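Long-range contacts in BIFUNCTIONAL PROTEIN Proline utilization A (PutA) (Corynebacterium freiburgense, PDB 5UX5), which catalyses the two-step oxidation of proline to glutamate, using an FAD-dependent proline dehydrogenase and an NAD-dependent aldehyde dehydrogenase carried on one polypeptide: residues A310-W315 with R963-V968; T583-V588 with D663-I668; D16-Q21 with E446-R451. One frame throughout, in Å; residues are numbered along the deposited sequence.

Contact 1: residues A310-W315 with R963-V968; sequences AELHGW and RCESNV
Glu-311 and Leu-312, in the last turn of helix 303-313 of the proline dehydrogenase barrel, meet Arg-963 to Glu-965 where the chain enters strand 965-980, so that the contact joins the barrel to the C-terminal part of the protein. Glu-311 carries it. With its CG anti to the backbone N (chi1 -179°) and the chain extended beyond, the carboxylate reaches two successive backbone amides: OE1 accepts from Arg-963 N at 2.5 Å and OE2 from Cys-964 N at 2.9 Å. Both amides come on the syn sides of the oxygens, tilted out of the carboxylate plane. The Arg-963 side chain bends at chi3 and lays its guanidinium over the carboxylate, the planes 19° apart. The salt bridge from Glu-311 OE1 to Arg-963 NH1, 3.5 Å, is therefore one of stacked charges, with no N-H aimed at the oxygen. Beside it, Leu-312 CD2 packs on Cys-964 SG at 3.7 Å. Glu-965 OE1, on its anti lone pair, takes Asn-967 ND2 at 3.0 Å, while OE2 pairs with Arg-875. Arg-884 bonds to Leu-312 O, and strand 965-980 runs on antiparallel to strand 1056-1064.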
loop_
_atom_site.group_PDB
_atom_site.type_symbol
_atom_site.label_atom_id
_atom_site.label_comp_id
_atom_site.label_asym_id
_atom_site.label_seq_id
_atom_site.Cartn_x
_atom_site.Cartn_y
_atom_site.Cartn_z
ATOM N N ALA A 310 -9.610 -1.754 4.788
ATOM C CA ALA A 310 -9.405 -2.245 6.145
ATOM C C ALA A 310 -8.497 -3.472 6.171
ATOM O O ALA A 310 -7.502 -3.504 6.911
ATOM C CB ALA A 310 -10.753 -2.559 6.802
ATOM N N GLU A 311 -8.818 -4.500 5.376
ATOM C CA GLU A 311 -8.042 -5.734 5.475
ATOM C C GLU A 311 -6.567 -5.496 5.119
ATOM O O GLU A 311 -5.675 -6.059 5.760
ATOM C CB GLU A 311 -8.646 -6.834 4.588
ATOM C CG GLU A 311 -7.871 -8.174 4.690
ATOM C CD GLU A 311 -8.418 -9.256 3.784
ATOM O OE1 GLU A 311 -8.413 -10.440 4.193
ATOM O OE2 GLU A 311 -8.850 -8.925 2.655
ATOM N N LEU A 312 -6.290 -4.608 4.158
ATOM C CA LEU A 312 -4.909 -4.310 3.792
ATOM C C LEU A 312 -4.128 -3.696 4.948
ATOM O O LEU A 312 -2.935 -3.974 5.111
ATOM C CB LEU A 312 -4.862 -3.359 2.593
ATOM C CG LEU A 312 -5.171 -3.966 1.213
ATOM C CD1 LEU A 312 -5.173 -2.924 0.115
ATOM C CD2 LEU A 312 -4.236 -5.160 0.857
ATOM N N HIS A 313 -4.753 -2.806 5.714
ATOM C CA HIS A 313 -4.069 -2.046 6.757
ATOM C C HIS A 313 -4.180 -2.650 8.137
ATOM O O HIS A 313 -3.594 -2.103 9.072
ATOM C CB HIS A 313 -4.620 -0.619 6.833
ATOM C CG HIS A 313 -4.229 0.227 5.680
ATOM N ND1 HIS A 313 -4.865 0.160 4.461
ATOM C CD2 HIS A 313 -3.261 1.166 5.559
ATOM C CE1 HIS A 313 -4.291 1.012 3.631
ATOM N NE2 HIS A 313 -3.324 1.643 4.277
ATOM N N GLY A 314 -4.971 -3.696 8.304
ATOM C CA GLY A 314 -5.215 -4.218 9.623
ATOM C C GLY A 314 -6.151 -3.373 10.440
ATOM O O GLY A 314 -5.962 -3.246 11.653
ATOM N N TRP A 315 -7.156 -2.789 9.807
ATOM C CA TRP A 315 -8.130 -1.943 10.468
ATOM C C TRP A 315 -9.491 -2.600 10.388
ATOM O O TRP A 315 -9.717 -3.466 9.540
ATOM C CB TRP A 315 -8.219 -0.573 9.801
ATOM C CG TRP A 315 -6.999 0.257 9.840
ATOM C CD1 TRP A 315 -6.032 0.247 10.800
ATOM C CD2 TRP A 315 -6.616 1.262 8.885
ATOM N NE1 TRP A 315 -5.071 1.188 10.497
ATOM C CE2 TRP A 315 -5.416 1.824 9.331
ATOM C CE3 TRP A 315 -7.187 1.750 7.706
ATOM C CZ2 TRP A 315 -4.755 2.825 8.620
ATOM C CZ3 TRP A 315 -6.526 2.730 7.005
ATOM C CH2 TRP A 315 -5.327 3.258 7.458
ATOM N N ARG A 963 -8.180 -11.929 2.163
ATOM C CA ARG A 963 -9.163 -12.122 1.093
ATOM C C ARG A 963 -8.787 -11.335 -0.167
ATOM O O ARG A 963 -8.737 -11.896 -1.264
ATOM C CB ARG A 963 -10.560 -11.744 1.588
ATOM C CG ARG A 963 -11.385 -12.915 2.165
ATOM C CD ARG A 963 -12.479 -12.481 3.188
ATOM N NE ARG A 963 -11.891 -12.053 4.467
ATOM C CZ ARG A 963 -11.903 -10.805 4.948
ATOM N NH1 ARG A 963 -11.322 -10.539 6.121
ATOM N NH2 ARG A 963 -12.488 -9.814 4.261
ATOM N N CYS A 964 -8.447 -10.053 -0.029
ATOM C CA CYS A 964 -8.359 -9.188 -1.203
ATOM C C CYS A 964 -7.019 -9.275 -1.934
ATOM O O CYS A 964 -6.881 -8.714 -3.027
ATOM C CB CYS A 964 -8.587 -7.736 -0.789
ATOM S SG CYS A 964 -7.270 -7.156 0.291
ATOM N N GLU A 965 -6.026 -9.941 -1.365
ATOM C CA GLU A 965 -4.701 -9.951 -1.963
ATOM C C GLU A 965 -4.046 -11.303 -1.708
ATOM O O GLU A 965 -3.837 -11.690 -0.560
ATOM C CB GLU A 965 -3.864 -8.819 -1.391
ATOM C CG GLU A 965 -2.498 -8.686 -1.970
ATOM C CD GLU A 965 -1.795 -7.471 -1.446
ATOM O OE1 GLU A 965 -1.221 -7.524 -0.325
ATOM O OE2 GLU A 965 -1.849 -6.431 -2.152
ATOM N N SER A 966 -3.722 -12.010 -2.782
ATOM C CA SER A 966 -2.946 -13.242 -2.702
ATOM C C SER A 966 -1.475 -12.911 -2.504
ATOM O O SER A 966 -0.889 -12.174 -3.297
ATOM C CB SER A 966 -3.135 -14.064 -3.971
ATOM O OG SER A 966 -2.236 -15.145 -3.962
ATOM N N ASN A 967 -0.875 -13.431 -1.441
ATOM C CA ASN A 967 0.539 -13.183 -1.161
ATOM C C ASN A 967 1.266 -14.519 -1.003
ATOM O O ASN A 967 1.188 -15.149 0.058
ATOM C CB ASN A 967 0.690 -12.277 0.059
ATOM C CG ASN A 967 0.180 -10.846 -0.220
ATOM O OD1 ASN A 967 0.805 -10.104 -0.979
ATOM N ND2 ASN A 967 -0.928 -10.458 0.412
ATOM N N VAL A 968 2.008 -14.915 -2.050
ATOM C CA VAL A 968 2.603 -16.248 -2.197
ATOM C C VAL A 968 4.112 -16.214 -1.956
ATOM O O VAL A 968 4.817 -15.319 -2.436
ATOM C CB VAL A 968 2.281 -16.813 -3.596
ATOM C CG1 VAL A 968 3.088 -18.019 -3.902
ATOM C CG2 VAL A 968 0.803 -17.161 -3.670
#

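Contact 2: residues T583-V588 with D663-I668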
loop_
_atom_site.group_PDB
_atom_site.type_symbol
_atom_site.label_atom_id
_atom_site.label_comp_id
_atom_site.label_asym_id
_atom_site.label_seq_id
_atom_site.Cartn_x
_atom_site.Cartn_y
_atom_site.Cartn_z
ATOM N N THR A 583 23.946 -23.321 14.783
ATOM C CA THR A 583 24.851 -22.665 15.723
ATOM C C THR A 583 25.022 -21.222 15.280
ATOM O O THR A 583 25.589 -20.978 14.194
ATOM C CB THR A 583 26.193 -23.388 15.782
ATOM O OG1 THR A 583 25.959 -24.738 16.195
ATOM C CG2 THR A 583 27.141 -22.699 16.766
ATOM N N PRO A 584 24.560 -20.254 16.063
ATOM C CA PRO A 584 24.642 -18.852 15.631
ATOM C C PRO A 584 26.061 -18.319 15.598
ATOM O O PRO A 584 26.957 -18.787 16.307
ATOM C CB PRO A 584 23.824 -18.102 16.686
ATOM C CG PRO A 584 23.853 -19.001 17.913
ATOM C CD PRO A 584 23.825 -20.409 17.331
ATOM N N HIS A 585 26.248 -17.325 14.737
ATOM C CA HIS A 585 27.373 -16.404 14.790
ATOM C C HIS A 585 27.478 -15.774 16.181
ATOM O O HIS A 585 26.490 -15.713 16.925
ATOM C CB HIS A 585 27.178 -15.280 13.755
ATOM C CG HIS A 585 27.215 -15.728 12.330
ATOM N ND1 HIS A 585 26.529 -15.067 11.332
ATOM C CD2 HIS A 585 27.891 -16.728 11.721
ATOM C CE1 HIS A 585 26.755 -15.661 10.174
ATOM N NE2 HIS A 585 27.581 -16.669 10.384
ATOM N N ASN A 586 28.655 -15.261 16.527
ATOM C CA ASN A 586 28.800 -14.486 17.748
ATOM C C ASN A 586 28.487 -13.004 17.563
ATOM O O ASN A 586 27.933 -12.380 18.479
ATOM C CB ASN A 586 30.209 -14.677 18.289
ATOM C CG ASN A 586 30.437 -16.100 18.745
ATOM O OD1 ASN A 586 29.498 -16.764 19.197
ATOM N ND2 ASN A 586 31.669 -16.579 18.640
ATOM N N LEU A 587 28.800 -12.438 16.395
ATOM C CA LEU A 587 28.742 -10.994 16.174
ATOM C C LEU A 587 28.393 -10.719 14.717
ATOM O O LEU A 587 29.057 -11.237 13.816
ATOM C CB LEU A 587 30.077 -10.325 16.530
ATOM C CG LEU A 587 30.330 -8.833 16.314
ATOM C CD1 LEU A 587 29.333 -7.909 17.024
ATOM C CD2 LEU A 587 31.737 -8.504 16.757
ATOM N N VAL A 588 27.354 -9.917 14.491
ATOM C CA VAL A 588 26.991 -9.438 13.165
ATOM C C VAL A 588 27.093 -7.917 13.140
ATOM O O VAL A 588 26.683 -7.250 14.093
ATOM C CB VAL A 588 25.575 -9.883 12.780
ATOM C CG1 VAL A 588 25.171 -9.215 11.474
ATOM C CG2 VAL A 588 25.507 -11.408 12.688
ATOM N N ASP A 663 36.868 -10.705 13.971
ATOM C CA ASP A 663 35.850 -11.299 14.831
ATOM C C ASP A 663 34.425 -10.915 14.447
ATOM O O ASP A 663 33.509 -11.105 15.254
ATOM C CB ASP A 663 36.076 -10.916 16.292
ATOM C CG ASP A 663 37.439 -11.334 16.798
ATOM O OD1 ASP A 663 37.880 -12.454 16.454
ATOM O OD2 ASP A 663 38.074 -10.532 17.533
ATOM N N VAL A 664 34.211 -10.339 13.271
ATOM C CA VAL A 664 32.857 -10.093 12.793
ATOM C C VAL A 664 32.471 -11.264 11.892
ATOM O O VAL A 664 33.150 -11.537 10.898
ATOM C CB VAL A 664 32.753 -8.739 12.067
ATOM C CG1 VAL A 664 31.444 -8.604 11.374
ATOM C CG2 VAL A 664 32.935 -7.602 13.059
ATOM N N ASP A 665 31.405 -11.980 12.260
ATOM C CA ASP A 665 31.051 -13.190 11.535
ATOM C C ASP A 665 30.239 -12.901 10.288
ATOM O O ASP A 665 30.308 -13.666 9.314
ATOM C CB ASP A 665 30.286 -14.154 12.442
ATOM C CG ASP A 665 31.103 -14.577 13.626
ATOM O OD1 ASP A 665 32.249 -15.013 13.395
ATOM O OD2 ASP A 665 30.628 -14.459 14.779
ATOM N N ALA A 666 29.503 -11.800 10.269
ATOM C CA ALA A 666 28.791 -11.456 9.046
ATOM C C ALA A 666 28.489 -9.973 9.026
ATOM O O ALA A 666 28.341 -9.334 10.072
ATOM C CB ALA A 666 27.486 -12.232 8.897
ATOM N N ILE A 667 28.362 -9.452 7.815
ATOM C CA ILE A 667 27.888 -8.101 7.575
ATOM C C ILE A 667 26.545 -8.215 6.879
ATOM O O ILE A 667 26.414 -8.960 5.895
ATOM C CB ILE A 667 28.873 -7.296 6.716
ATOM C CG1 ILE A 667 30.179 -7.078 7.472
ATOM C CG2 ILE A 667 28.246 -5.964 6.300
ATOM C CD1 ILE A 667 31.265 -6.475 6.619
ATOM N N ILE A 668 25.538 -7.541 7.435
ATOM C CA ILE A 668 24.288 -7.274 6.739
ATOM C C ILE A 668 24.362 -5.845 6.215
ATOM O O ILE A 668 24.502 -4.900 7.001
ATOM C CB ILE A 668 23.075 -7.445 7.654
ATOM C CG1 ILE A 668 23.036 -8.846 8.266
ATOM C CG2 ILE A 668 21.831 -7.150 6.859
ATOM C CD1 ILE A 668 21.978 -8.984 9.337
#
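Leu-587 and Asp-665 link two neighbouring parallel strands, 580-591 and 666-670, of the Rossmann-type sheet in the aldehyde dehydrogenase part, where the side chain of Ile-668 is about 10 Å from the bound NAD. Hydrogen bonds cluster on Asp-665. Its backbone N donates to Leu-587 O at 2.9 Å, and its carboxylate answers in the reverse direction: OD2 accepts from Asn-586 N at 2.8 Å and from Leu-587 N at 3.2 Å. The two amides reach this one oxygen on its anti side but from opposite faces of the carboxylate plane. Gripped by both, OD2 ties the side chain to the short loop that interrupts strand 580-591; CG lies anti to the carbonyl carbon (chi1 -61°), which carries OD2 to the amides of Asn-586 and Leu-587.

A CH-pi contact supplements these bonds. Asp-665 CB sits over a face of the His-585 imidazole, 3.8 Å from the ring centroid and 29° off the normal, as the two side chains run past each other in opposite directions.

Apolar pairs add to the contact. Leu-587 CD2 lies 4.0 Å from Val-664 CG2, and helix 499-511 covers the leucine through Val-506 and Leu-510. Further along, Val-588 CG1 meets Ile-668 CD1 at 3.8 Å, next to Ser-608 of helix 599-611. Between the strands themselves, Val-588 CA makes a CA-H...O contact with Ala-666 O at 3.4 Å.

Contact 3: residues D16-Q21 with E446-R451; sequences DLENLQ and ESVAQR
Leu-17, Glu-18 and Gln-21 of helix 16-31 face Val-448 of helix 438-450 and Arg-451, in a nearly antiparallel helix pair on the flank of the proline dehydrogenase barrel. The short axes run at 162° to each other and approach to 10.0 Å, a spacing bridged by side chains. Along the second segment, Ser-447 turns to barrel helix 323-337, where it touches Asp-327 and Leu-331, and the next residue takes up the contact with helix 16-31.

Val-448 points at the other helix. Its CG1, anti to the backbone N, lies between two residues one helical turn apart, 4.2 Å from Leu-17 CB and 3.3 Å from Gln-21 OE1. The Gln-21 chain is extended beyond CG and crosses the valine obliquely. The same valine lies about 13 Å from the bound FAD, measured from its side chain.

Arg-451 closes the contact by folding back toward Val-448. A bend at chi3 (32°) brings NE onto a lone pair of Val-448 O at 3.1 Å, with the oxygen only 3° out of the guanidinium plane, and this bond would fix the rotation of the group. Glu-18, bent at chi2, turns its carboxylate to the guanidinium edge, where OE2 is modelled as salt-bridged to NH2; NH2 is crowded in the model, so the details of this pairing are doubtful. The arginine has a second acidic partner: NH1 forms a salt bridge with Asp-335 of helix 323-337, a residue that Leu-17 also touches. The leucine packs against the arginine in two places: CD1 is 3.7 Å from Arg-451 CD, while CB sits over one guanidinium face, 3.4 Å from Arg-451 NH1.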
loop_
_atom_site.group_PDB
_atom_site.type_symbol
_atom_site.label_atom_id
_atom_site.label_comp_id
_atom_site.label_asym_id
_atom_site.label_seq_id
_atom_site.Cartn_x
_atom_site.Cartn_y
_atom_site.Cartn_z
ATOM N N ASP A 16 -42.472 6.860 18.093
ATOM C CA ASP A 16 -43.311 7.131 16.926
ATOM C C ASP A 16 -43.195 6.011 15.894
ATOM O O ASP A 16 -44.205 5.515 15.387
ATOM C CB ASP A 16 -42.963 8.494 16.325
ATOM C CG ASP A 16 -43.350 9.636 17.240
ATOM O OD1 ASP A 16 -44.337 9.480 17.991
ATOM O OD2 ASP A 16 -42.666 10.681 17.230
ATOM N N LEU A 17 -41.969 5.590 15.576
ATOM C CA LEU A 17 -41.784 4.490 14.627
ATOM C C LEU A 17 -42.496 3.213 15.089
ATOM O O LEU A 17 -43.130 2.523 14.280
ATOM C CB LEU A 17 -40.286 4.228 14.416
ATOM C CG LEU A 17 -39.633 4.999 13.281
ATOM C CD1 LEU A 17 -38.214 4.558 13.110
ATOM C CD2 LEU A 17 -40.390 4.717 12.010
ATOM N N GLU A 18 -42.378 2.855 16.372
ATOM C CA GLU A 18 -43.120 1.694 16.870
ATOM C C GLU A 18 -44.622 1.833 16.640
ATOM O O GLU A 18 -45.288 0.859 16.269
ATOM C CB GLU A 18 -42.824 1.443 18.354
ATOM C CG GLU A 18 -41.543 0.622 18.569
ATOM C CD GLU A 18 -40.315 1.446 18.860
ATOM O OE1 GLU A 18 -39.272 0.835 19.167
ATOM O OE2 GLU A 18 -40.368 2.686 18.732
ATOM N N ASN A 19 -45.176 3.031 16.832
ATOM C CA ASN A 19 -46.610 3.183 16.648
ATOM C C ASN A 19 -46.997 3.197 15.173
ATOM O O ASN A 19 -48.050 2.658 14.804
ATOM C CB ASN A 19 -47.103 4.461 17.339
ATOM C CG ASN A 19 -46.903 4.439 18.860
ATOM O OD1 ASN A 19 -46.959 3.380 19.512
ATOM N ND2 ASN A 19 -46.663 5.623 19.432
ATOM N N LEU A 20 -46.141 3.734 14.307
ATOM C CA LEU A 20 -46.475 3.836 12.892
ATOM C C LEU A 20 -46.147 2.571 12.120
ATOM O O LEU A 20 -46.481 2.485 10.935
ATOM C CB LEU A 20 -45.733 5.026 12.270
ATOM C CG LEU A 20 -45.952 6.410 12.899
ATOM C CD1 LEU A 20 -45.110 7.423 12.200
ATOM C CD2 LEU A 20 -47.421 6.858 12.841
ATOM N N GLN A 21 -45.588 1.568 12.799
ATOM C CA GLN A 21 -44.974 0.429 12.125
ATOM C C GLN A 21 -45.919 -0.239 11.130
ATOM O O GLN A 21 -45.509 -0.602 10.021
ATOM C CB GLN A 21 -44.512 -0.567 13.182
ATOM C CG GLN A 21 -43.312 -1.369 12.811
ATOM C CD GLN A 21 -42.839 -2.226 13.962
ATOM O OE1 GLN A 21 -41.643 -2.289 14.248
ATOM N NE2 GLN A 21 -43.776 -2.912 14.624
ATOM N N GLU A 446 -37.449 -5.612 12.480
ATOM C CA GLU A 446 -36.266 -5.766 13.315
ATOM C C GLU A 446 -35.425 -4.496 13.324
ATOM O O GLU A 446 -34.841 -4.143 14.356
ATOM C CB GLU A 446 -35.440 -6.966 12.842
ATOM C CG GLU A 446 -34.326 -7.384 13.813
ATOM C CD GLU A 446 -34.859 -7.841 15.171
ATOM O OE1 GLU A 446 -35.936 -8.479 15.201
ATOM O OE2 GLU A 446 -34.212 -7.554 16.210
ATOM N N SER A 447 -35.322 -3.807 12.183
ATOM C CA SER A 447 -34.515 -2.594 12.168
ATOM C C SER A 447 -35.166 -1.482 12.980
ATOM O O SER A 447 -34.466 -0.620 13.521
ATOM C CB SER A 447 -34.268 -2.147 10.733
ATOM O OG SER A 447 -35.486 -1.866 10.085
ATOM N N VAL A 448 -36.495 -1.491 13.093
ATOM C CA VAL A 448 -37.178 -0.529 13.954
ATOM C C VAL A 448 -36.781 -0.739 15.414
ATOM O O VAL A 448 -36.568 0.227 16.162
ATOM C CB VAL A 448 -38.704 -0.631 13.747
ATOM C CG1 VAL A 448 -39.471 0.134 14.837
ATOM C CG2 VAL A 448 -39.080 -0.122 12.368
ATOM N N ALA A 449 -36.659 -2.001 15.833
ATOM C CA ALA A 449 -36.287 -2.311 17.209
ATOM C C ALA A 449 -34.811 -2.013 17.503
ATOM O O ALA A 449 -34.477 -1.629 18.631
ATOM C CB ALA A 449 -36.606 -3.775 17.511
ATOM N N GLN A 450 -33.908 -2.195 16.525
ATOM C CA GLN A 450 -32.495 -1.967 16.799
ATOM C C GLN A 450 -32.065 -0.519 16.607
ATOM O O GLN A 450 -30.949 -0.167 17.002
ATOM C CB GLN A 450 -31.626 -2.867 15.915
ATOM C CG GLN A 450 -31.817 -4.339 16.191
ATOM C CD GLN A 450 -31.667 -4.689 17.675
ATOM O OE1 GLN A 450 -30.689 -4.312 18.328
ATOM N NE2 GLN A 450 -32.650 -5.414 18.208
ATOM N N ARG A 451 -32.946 0.322 16.065
ATOM C CA ARG A 451 -32.659 1.714 15.720
ATOM C C ARG A 451 -31.800 2.465 16.738
ATOM O O ARG A 451 -30.816 3.104 16.374
ATOM C CB ARG A 451 -34.010 2.405 15.525
ATOM C CG ARG A 451 -34.048 3.889 15.725
ATOM C CD ARG A 451 -35.485 4.370 15.638
ATOM N NE ARG A 451 -36.391 3.340 16.129
ATOM C CZ ARG A 451 -37.558 3.578 16.720
ATOM N NH1 ARG A 451 -37.990 4.818 16.897
ATOM N NH2 ARG A 451 -38.292 2.561 17.131
#

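How the contacts relate
From the N terminus, residues 16-21 open contact 3, and residues 310-315 open contact 1 before 446-451 closes contact 3, so these two loops cross. Contact 2 then opens at 583-588 and closes at 663-668, in series with contact 3 and wholly within the long loop that 963-968 finally completes as contact 1. Contact 3 ties helix 16-31 to helix 438-450 beside the barrel helices, contact 2 joins adjacent strands of the aldehyde dehydrogenase part, and contact 1 brings the barrel to the C-terminal region. Contacts 2 and 3 lie on opposite sides of the chain's centre, about 70 Å apart between centres; contact 1 is 36 and 38 Å from them respectively.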